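Local coordinates for protein enterotoxin-like toxin X (Staphylococcus aureus, PDB 5U75) that inhibits phagocytosis and killing by human neutrophils, binding several of their surface glycoproteins in a sialic acid-dependent manner, at residues Lys30-Tyr35 and Ala102-Gly107; Arg55-Asn58 and Val62-His65. All coordinates share one frame; numbering follows the deposited sequence.

Contact 1 of 2, residues Lys30-Tyr35 and Ala102-Gly107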
ATOM      1  N   LYS A  30       5.467   5.916 -13.534  1.00 25.94           N
ATOM      2  CA  LYS A  30       4.020   5.732 -13.709  1.00 25.81           C
ATOM      3  C   LYS A  30       3.359   5.238 -12.413  1.00 25.73           C
ATOM      4  O   LYS A  30       2.298   5.740 -12.003  1.00 23.03           O
ATOM      5  CB  LYS A  30       3.705   4.773 -14.857  1.00 26.58           C
ATOM      6  N   LEU A  31       3.988   4.263 -11.767  1.00 23.26           N
ATOM      7  CA  LEU A  31       3.508   3.775 -10.474  1.00 23.54           C
ATOM      8  C   LEU A  31       3.628   4.848  -9.419  1.00 22.56           C
ATOM      9  O   LEU A  31       2.676   5.079  -8.671  1.00 21.98           O
ATOM     10  CB  LEU A  31       4.262   2.515 -10.049  1.00 24.01           C
ATOM     11  CG  LEU A  31       3.913   1.290 -10.891  1.00 25.41           C
ATOM     12  CD1 LEU A  31       4.972   0.196 -10.767  1.00 26.54           C
ATOM     13  CD2 LEU A  31       2.565   0.721 -10.488  1.00 26.61           C
ATOM     14  N   TYR A  32       4.769   5.539  -9.373  1.00 22.07           N
ATOM     15  CA  TYR A  32       4.944   6.608  -8.418  1.00 22.41           C
ATOM     16  C   TYR A  32       3.889   7.712  -8.625  1.00 23.57           C
ATOM     17  O   TYR A  32       3.303   8.202  -7.665  1.00 21.80           O
ATOM     18  CB  TYR A  32       6.346   7.211  -8.466  1.00 25.07           C
ATOM     19  CG  TYR A  32       6.520   8.334  -7.480  1.00 25.54           C
ATOM     20  CD1 TYR A  32       6.832   8.074  -6.144  1.00 25.84           C
ATOM     21  CD2 TYR A  32       6.312   9.665  -7.859  1.00 27.18           C
ATOM     22  CE1 TYR A  32       6.956   9.098  -5.224  1.00 27.47           C
ATOM     23  CE2 TYR A  32       6.432  10.691  -6.944  1.00 27.35           C
ATOM     24  CZ  TYR A  32       6.755  10.407  -5.630  1.00 28.41           C
ATOM     25  OH  TYR A  32       6.875  11.421  -4.722  1.00 30.83           O
ATOM     26  N   ASP A  33       3.654   8.100  -9.874  1.00 24.09           N
ATOM     27  CA  ASP A  33       2.740   9.223 -10.141  1.00 25.41           C
ATOM     28  C   ASP A  33       1.302   8.883  -9.779  1.00 24.29           C
ATOM     29  O   ASP A  33       0.588   9.740  -9.279  1.00 24.51           O
ATOM     30  CB  ASP A  33       2.817   9.671 -11.598  1.00 26.83           C
ATOM     31  CG  ASP A  33       4.099  10.415 -11.911  1.00 28.18           C
ATOM     32  OD1 ASP A  33       4.746  10.977 -10.999  1.00 28.83           O
ATOM     33  OD2 ASP A  33       4.443  10.449 -13.101  1.00 31.88           O
ATOM     34  N   ARG A  34       0.898   7.650 -10.040  1.00 22.59           N
ATOM     35  CA  ARG A  34      -0.426   7.177  -9.657  1.00 21.35           C
ATOM     36  C   ARG A  34      -0.580   7.111  -8.146  1.00 21.06           C
ATOM     37  O   ARG A  34      -1.495   7.699  -7.573  1.00 20.09           O
ATOM     38  CB  ARG A  34      -0.695   5.797 -10.249  1.00 21.26           C
ATOM     39  CG  ARG A  34      -1.990   5.190  -9.736  1.00 19.74           C
ATOM     40  CD  ARG A  34      -2.422   3.971 -10.485  1.00 19.96           C
ATOM     41  NE  ARG A  34      -3.582   3.341  -9.839  1.00 19.17           N
ATOM     42  CZ  ARG A  34      -4.388   2.460 -10.409  1.00 19.42           C
ATOM     43  NH1 ARG A  34      -5.424   1.971  -9.735  1.00 19.39           N
ATOM     44  NH2 ARG A  34      -4.192   2.063 -11.668  1.00 20.71           N
ATOM     45  N   TYR A  35       0.324   6.387  -7.494  1.00 20.01           N
ATOM     46  CA  TYR A  35       0.119   6.015  -6.094  1.00 18.69           C
ATOM     47  C   TYR A  35       0.620   7.022  -5.056  1.00 19.40           C
ATOM     48  O   TYR A  35       0.338   6.862  -3.860  1.00 19.28           O
ATOM     49  CB  TYR A  35       0.718   4.627  -5.874  1.00 18.05           C
ATOM     50  CG  TYR A  35      -0.069   3.513  -6.520  1.00 17.39           C
ATOM     51  CD1 TYR A  35      -1.318   3.155  -6.031  1.00 16.87           C
ATOM     52  CD2 TYR A  35       0.426   2.800  -7.614  1.00 17.24           C
ATOM     53  CE1 TYR A  35      -2.039   2.118  -6.583  1.00 16.66           C
ATOM     54  CE2 TYR A  35      -0.301   1.747  -8.186  1.00 16.48           C
ATOM     55  CZ  TYR A  35      -1.536   1.404  -7.665  1.00 16.40           C
ATOM     56  OH  TYR A  35      -2.275   0.362  -8.198  1.00 16.02           O
ATOM     57  N   ALA A 102       1.053   4.431   1.479  1.00 14.25           N
ATOM     58  CA  ALA A 102       1.799   4.147   2.714  1.00 14.52           C
ATOM     59  C   ALA A 102       3.174   3.518   2.440  1.00 14.43           C
ATOM     60  O   ALA A 102       4.165   3.850   3.106  1.00 15.71           O
ATOM     61  CB  ALA A 102       0.978   3.266   3.622  1.00 14.33           C
ATOM     62  N   HIS A 103       3.244   2.648   1.439  1.00 15.07           N
ATOM     63  CA  HIS A 103       4.551   2.100   1.001  1.00 15.82           C
ATOM     64  C   HIS A 103       5.478   3.145   0.407  1.00 16.21           C
ATOM     65  O   HIS A 103       6.679   3.182   0.735  1.00 16.55           O
ATOM     66  CB  HIS A 103       4.369   0.939   0.031  1.00 16.07           C
ATOM     67  CG  HIS A 103       3.860  -0.304   0.678  1.00 17.07           C
ATOM     68  ND1 HIS A 103       4.682  -1.358   1.012  1.00 18.04           N
ATOM     69  CD2 HIS A 103       2.617  -0.661   1.078  1.00 17.91           C
ATOM     70  CE1 HIS A 103       3.966  -2.315   1.565  1.00 18.09           C
ATOM     71  NE2 HIS A 103       2.708  -1.919   1.618  1.00 18.53           N
ATOM     72  N   ILE A 104       4.937   4.010  -0.451  1.00 16.54           N
ATOM     73  CA  ILE A 104       5.701   5.119  -1.003  1.00 17.34           C
ATOM     74  C   ILE A 104       6.325   5.966   0.113  1.00 18.37           C
ATOM     75  O   ILE A 104       7.474   6.438  -0.042  1.00 18.15           O
ATOM     76  CB  ILE A 104       4.866   5.974  -2.007  1.00 17.55           C
ATOM     77  CG1 ILE A 104       4.647   5.178  -3.300  1.00 17.76           C
ATOM     78  CG2 ILE A 104       5.551   7.324  -2.300  1.00 19.03           C
ATOM     79  CD1 ILE A 104       3.680   5.804  -4.283  1.00 18.49           C
ATOM     80  N   SER A 105       5.614   6.127   1.241  1.00 17.37           N
ATOM     81  CA  SER A 105       6.148   6.900   2.388  1.00 18.08           C
ATOM     82  C   SER A 105       7.414   6.331   3.046  1.00 19.12           C
ATOM     83  O   SER A 105       8.041   7.043   3.833  1.00 19.71           O
ATOM     84  CB  SER A 105       5.071   7.118   3.477  1.00 18.05           C
ATOM     85  OG  SER A 105       4.870   5.957   4.273  1.00 16.38           O
ATOM     86  N   TYR A 106       7.774   5.062   2.794  1.00 18.75           N
ATOM     87  CA  TYR A 106       9.102   4.563   3.220  1.00 19.17           C
ATOM     88  C   TYR A 106      10.126   4.468   2.084  1.00 20.19           C
ATOM     89  O   TYR A 106      11.282   4.103   2.331  1.00 21.80           O
ATOM     90  CB  TYR A 106       9.017   3.226   3.967  1.00 18.35           C
ATOM     91  CG  TYR A 106       8.567   2.024   3.163  1.00 17.79           C
ATOM     92  CD1 TYR A 106       9.370   1.484   2.137  1.00 17.99           C
ATOM     93  CD2 TYR A 106       7.371   1.381   3.457  1.00 17.26           C
ATOM     94  CE1 TYR A 106       8.961   0.387   1.422  1.00 17.08           C
ATOM     95  CE2 TYR A 106       6.968   0.259   2.748  1.00 17.07           C
ATOM     96  CZ  TYR A 106       7.778  -0.221   1.732  1.00 17.38           C
ATOM     97  OH  TYR A 106       7.399  -1.307   1.024  1.00 18.71           O
ATOM     98  N   GLY A 107       9.701   4.729   0.854  1.00 20.81           N
ATOM     99  CA  GLY A 107      10.595   4.681  -0.300  1.00 21.02           C
ATOM    100  C   GLY A 107      10.175   3.816  -1.469  1.00 21.29           C
ATOM    101  O   GLY A 107      10.893   3.776  -2.472  1.00 21.65           O
TER
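The helix of the beta-grasp domain, 92-104, meets the N-terminal helix 23-35 where I104, in its last turn, sends two branches toward Y32 and Y35. Both contacts are apolar. The CD1 branch points at the backbone of the last turn of helix 23-35: I104 CD1 lies 3.4 Å from Y35 C. The same methyl is 3.6 Å from Y35 CB, so it packs on the root of that tyrosine. CG1 stands anti to the carbonyl carbon (chi1 -71°) and the chain runs on extended (chi2 171°), which carries CD1 across to the other helix. CG2 takes the second partner, with I104 CG2 3.7 Å from Y32 CE1. The two side chains cross at about a right angle, and the ring is met obliquely. Beyond CB the side chain of Y35 leads off to other partners; its OH is hydrogen-bonded to D96 of helix 92-104 and to the backbone N of L137, which lies in the inferred sialic acid-binding motif, and a bound galactose is about 10 Å from the side chain. From I104 to G107 the chain makes a type I beta turn, with G107 N bonded to I104 O at 2.9 Å and more weakly to H103 O. G107, with its positive phi (127°), closes the helix in a Schellman motif, the C-terminal turn that follows directly on a buried helix-to-helix contact made by one isoleucine.

Contact 2 of 2, residues Arg55-Asn58 and Val62-His65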
ATOM      1  N   ARG A  55      -2.444   7.508  17.370  1.00 19.18           N
ATOM      2  CA  ARG A  55      -3.548   8.224  18.003  1.00 19.34           C
ATOM      3  C   ARG A  55      -4.700   7.294  18.328  1.00 19.90           C
ATOM      4  O   ARG A  55      -4.958   6.321  17.602  1.00 19.90           O
ATOM      5  CB  ARG A  55      -4.048   9.362  17.123  1.00 18.82           C
ATOM      6  CG  ARG A  55      -3.091  10.525  17.046  1.00 18.83           C
ATOM      7  CD  ARG A  55      -3.504  11.486  15.963  1.00 19.70           C
ATOM      8  NE  ARG A  55      -4.908  11.858  16.108  1.00 19.63           N
ATOM      9  CZ  ARG A  55      -5.750  12.125  15.113  1.00 20.48           C
ATOM     10  NH1 ARG A  55      -5.366  12.108  13.828  1.00 19.87           N
ATOM     11  NH2 ARG A  55      -6.994  12.438  15.413  1.00 20.88           N
ATOM     12  N   PRO A  56      -5.422   7.587  19.424  1.00 20.23           N
ATOM     13  CA  PRO A  56      -6.558   6.738  19.778  1.00 20.49           C
ATOM     14  C   PRO A  56      -7.609   6.678  18.668  1.00 21.12           C
ATOM     15  O   PRO A  56      -7.903   7.709  18.037  1.00 21.48           O
ATOM     16  CB  PRO A  56      -7.162   7.430  21.016  1.00 20.80           C
ATOM     17  CG  PRO A  56      -6.184   8.428  21.463  1.00 20.74           C
ATOM     18  CD  PRO A  56      -5.250   8.739  20.338  1.00 20.50           C
ATOM     19  N   LEU A  57      -8.171   5.493  18.445  1.00 21.73           N
ATOM     20  CA  LEU A  57      -9.213   5.298  17.433  1.00 23.50           C
ATOM     21  C   LEU A  57     -10.602   5.633  17.964  1.00 25.90           C
ATOM     22  O   LEU A  57     -10.935   5.238  19.072  1.00 28.57           O
ATOM     23  CB  LEU A  57      -9.260   3.840  16.990  1.00 23.37           C
ATOM     24  CG  LEU A  57      -8.033   3.275  16.298  1.00 23.14           C
ATOM     25  CD1 LEU A  57      -8.258   1.786  16.070  1.00 23.29           C
ATOM     26  CD2 LEU A  57      -7.781   4.011  14.994  1.00 22.43           C
ATOM     27  N   ASN A  58     -11.414   6.312  17.160  1.00 28.52           N
ATOM     28  CA  ASN A  58     -12.858   6.401  17.434  1.00 30.46           C
ATOM     29  C   ASN A  58     -13.474   5.013  17.241  1.00 29.64           C
ATOM     30  O   ASN A  58     -12.884   4.146  16.584  1.00 27.74           O
ATOM     31  CB  ASN A  58     -13.630   7.288  16.452  1.00 33.28           C
ATOM     32  CG  ASN A  58     -13.005   8.638  16.183  1.00 35.92           C
ATOM     33  OD1 ASN A  58     -12.427   9.283  17.071  1.00 38.61           O
ATOM     34  ND2 ASN A  58     -13.141   9.093  14.925  1.00 34.54           N
ATOM     35  N   VAL A  62     -10.755   2.048  12.084  1.00 17.66           N
ATOM     36  CA  VAL A  62      -9.871   0.902  12.221  1.00 17.82           C
ATOM     37  C   VAL A  62      -8.471   1.358  11.892  1.00 16.75           C
ATOM     38  O   VAL A  62      -8.304   2.333  11.161  1.00 16.14           O
ATOM     39  CB  VAL A  62     -10.251  -0.265  11.275  1.00 18.63           C
ATOM     40  CG1 VAL A  62     -11.601  -0.834  11.672  1.00 20.38           C
ATOM     41  CG2 VAL A  62     -10.264   0.145   9.822  1.00 18.73           C
ATOM     42  N   ARG A  63      -7.481   0.642  12.420  1.00 16.31           N
ATOM     43  CA  ARG A  63      -6.087   0.847  12.073  1.00 16.12           C
ATOM     44  C   ARG A  63      -5.569  -0.464  11.514  1.00 16.89           C
ATOM     45  O   ARG A  63      -5.659  -1.499  12.163  1.00 17.07           O
ATOM     46  CB  ARG A  63      -5.252   1.259  13.268  1.00 16.66           C
ATOM     47  CG  ARG A  63      -3.815   1.598  12.884  1.00 16.84           C
ATOM     48  CD  ARG A  63      -3.172   2.489  13.923  1.00 17.36           C
ATOM     49  NE  ARG A  63      -3.809   3.822  13.930  1.00 17.32           N
ATOM     50  CZ  ARG A  63      -4.074   4.566  15.018  1.00 17.84           C
ATOM     51  NH1 ARG A  63      -3.799   4.155  16.257  1.00 17.81           N
ATOM     52  NH2 ARG A  63      -4.639   5.747  14.861  1.00 18.07           N
ATOM     53  N   ILE A  64      -5.047  -0.399  10.297  1.00 16.18           N
ATOM     54  CA  ILE A  64      -4.538  -1.564   9.592  1.00 15.68           C
ATOM     55  C   ILE A  64      -3.025  -1.435   9.527  1.00 15.57           C
ATOM     56  O   ILE A  64      -2.492  -0.502   8.920  1.00 15.39           O
ATOM     57  CB  ILE A  64      -5.177  -1.659   8.205  1.00 16.01           C
ATOM     58  CG1 ILE A  64      -6.696  -1.809   8.351  1.00 17.47           C
ATOM     59  CG2 ILE A  64      -4.537  -2.779   7.382  1.00 16.93           C
ATOM     60  CD1 ILE A  64      -7.416  -1.529   7.065  1.00 18.23           C
ATOM     61  N   HIS A  65      -2.335  -2.358  10.195  1.00 15.42           N
ATOM     62  CA  HIS A  65      -0.874  -2.321  10.235  1.00 16.21           C
ATOM     63  C   HIS A  65      -0.278  -3.020   9.019  1.00 15.91           C
ATOM     64  O   HIS A  65      -0.774  -4.071   8.605  1.00 16.44           O
ATOM     65  CB  HIS A  65      -0.364  -2.931  11.530  1.00 17.38           C
ATOM     66  CG  HIS A  65      -0.778  -2.145  12.724  1.00 18.24           C
ATOM     67  ND1 HIS A  65      -0.082  -1.038  13.154  1.00 18.88           N
ATOM     68  CD2 HIS A  65      -1.866  -2.242  13.521  1.00 19.93           C
ATOM     69  CE1 HIS A  65      -0.697  -0.516  14.201  1.00 20.07           C
ATOM     70  NE2 HIS A  65      -1.785  -1.223  14.440  1.00 19.79           N
TER
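R63, on the first strand of the beta-grasp sheet, reaches back to R55 and L57 in the loop that leads into that strand, and its side chain can be followed atom by atom. CB lies beside the fork of the leucine, with R63 CB 4.1 Å from L57 CD2 and about as far from L57 CD1. CG leaves anti to the backbone N (chi1 -175°), and a bend at chi3 (-68°) then turns the tip toward the loop. Farther out, NE is hydrogen-bonded to T84 OG1 on strand 75-86, which fixes one corner of the guanidinium. CZ sits beneath the leucine methyl, R63 CZ to L57 CD2 being 3.7 Å. That methyl rests over one face of the group, displaced toward its rim, and the nearest atom there is NH2, with R63 NH2 to L57 CD2 at 3.6 Å. Both terminal nitrogens converge on one oxygen: R63 NH1 to R55 O is 2.8 Å, and R63 NH2 to R55 O is also 2.8 Å. Each N-H bends to the acceptor at 144°, as expected when two donors share one atom, and the oxygen lies almost in the guanidinium plane. This end-on, two-nitrogen grip on a single backbone carbonyl, with one leucine methyl over the face of the guanidinium, ties a surface loop to the start of strand 61-72, an inner strand of the beta-grasp sheet.

Overall arrangement
Along the chain the order is 30-35, 55-58, 62-65, 102-107, so both segments of contact 2 fall between those of contact 1. Their centres are about 22 Å apart and their nearest atoms about 7 Å, without touching. Contact 1 is buried, its centre about 8 Å from the centre of the chain, and joins helices 23-35 and 92-104. Contact 2 lies at the surface, its centre about 16 Å from that same point, on strand 61-72, between 75-86 and 151-160 in the mixed five-stranded sheet. Strand 151-160 connects the regions: H103 and Y106, beside I104, pack on it, and H65 is backbone-bonded to V154. Contact 1 thus pairs two helices, and contact 2 holds the preceding loop to its strand.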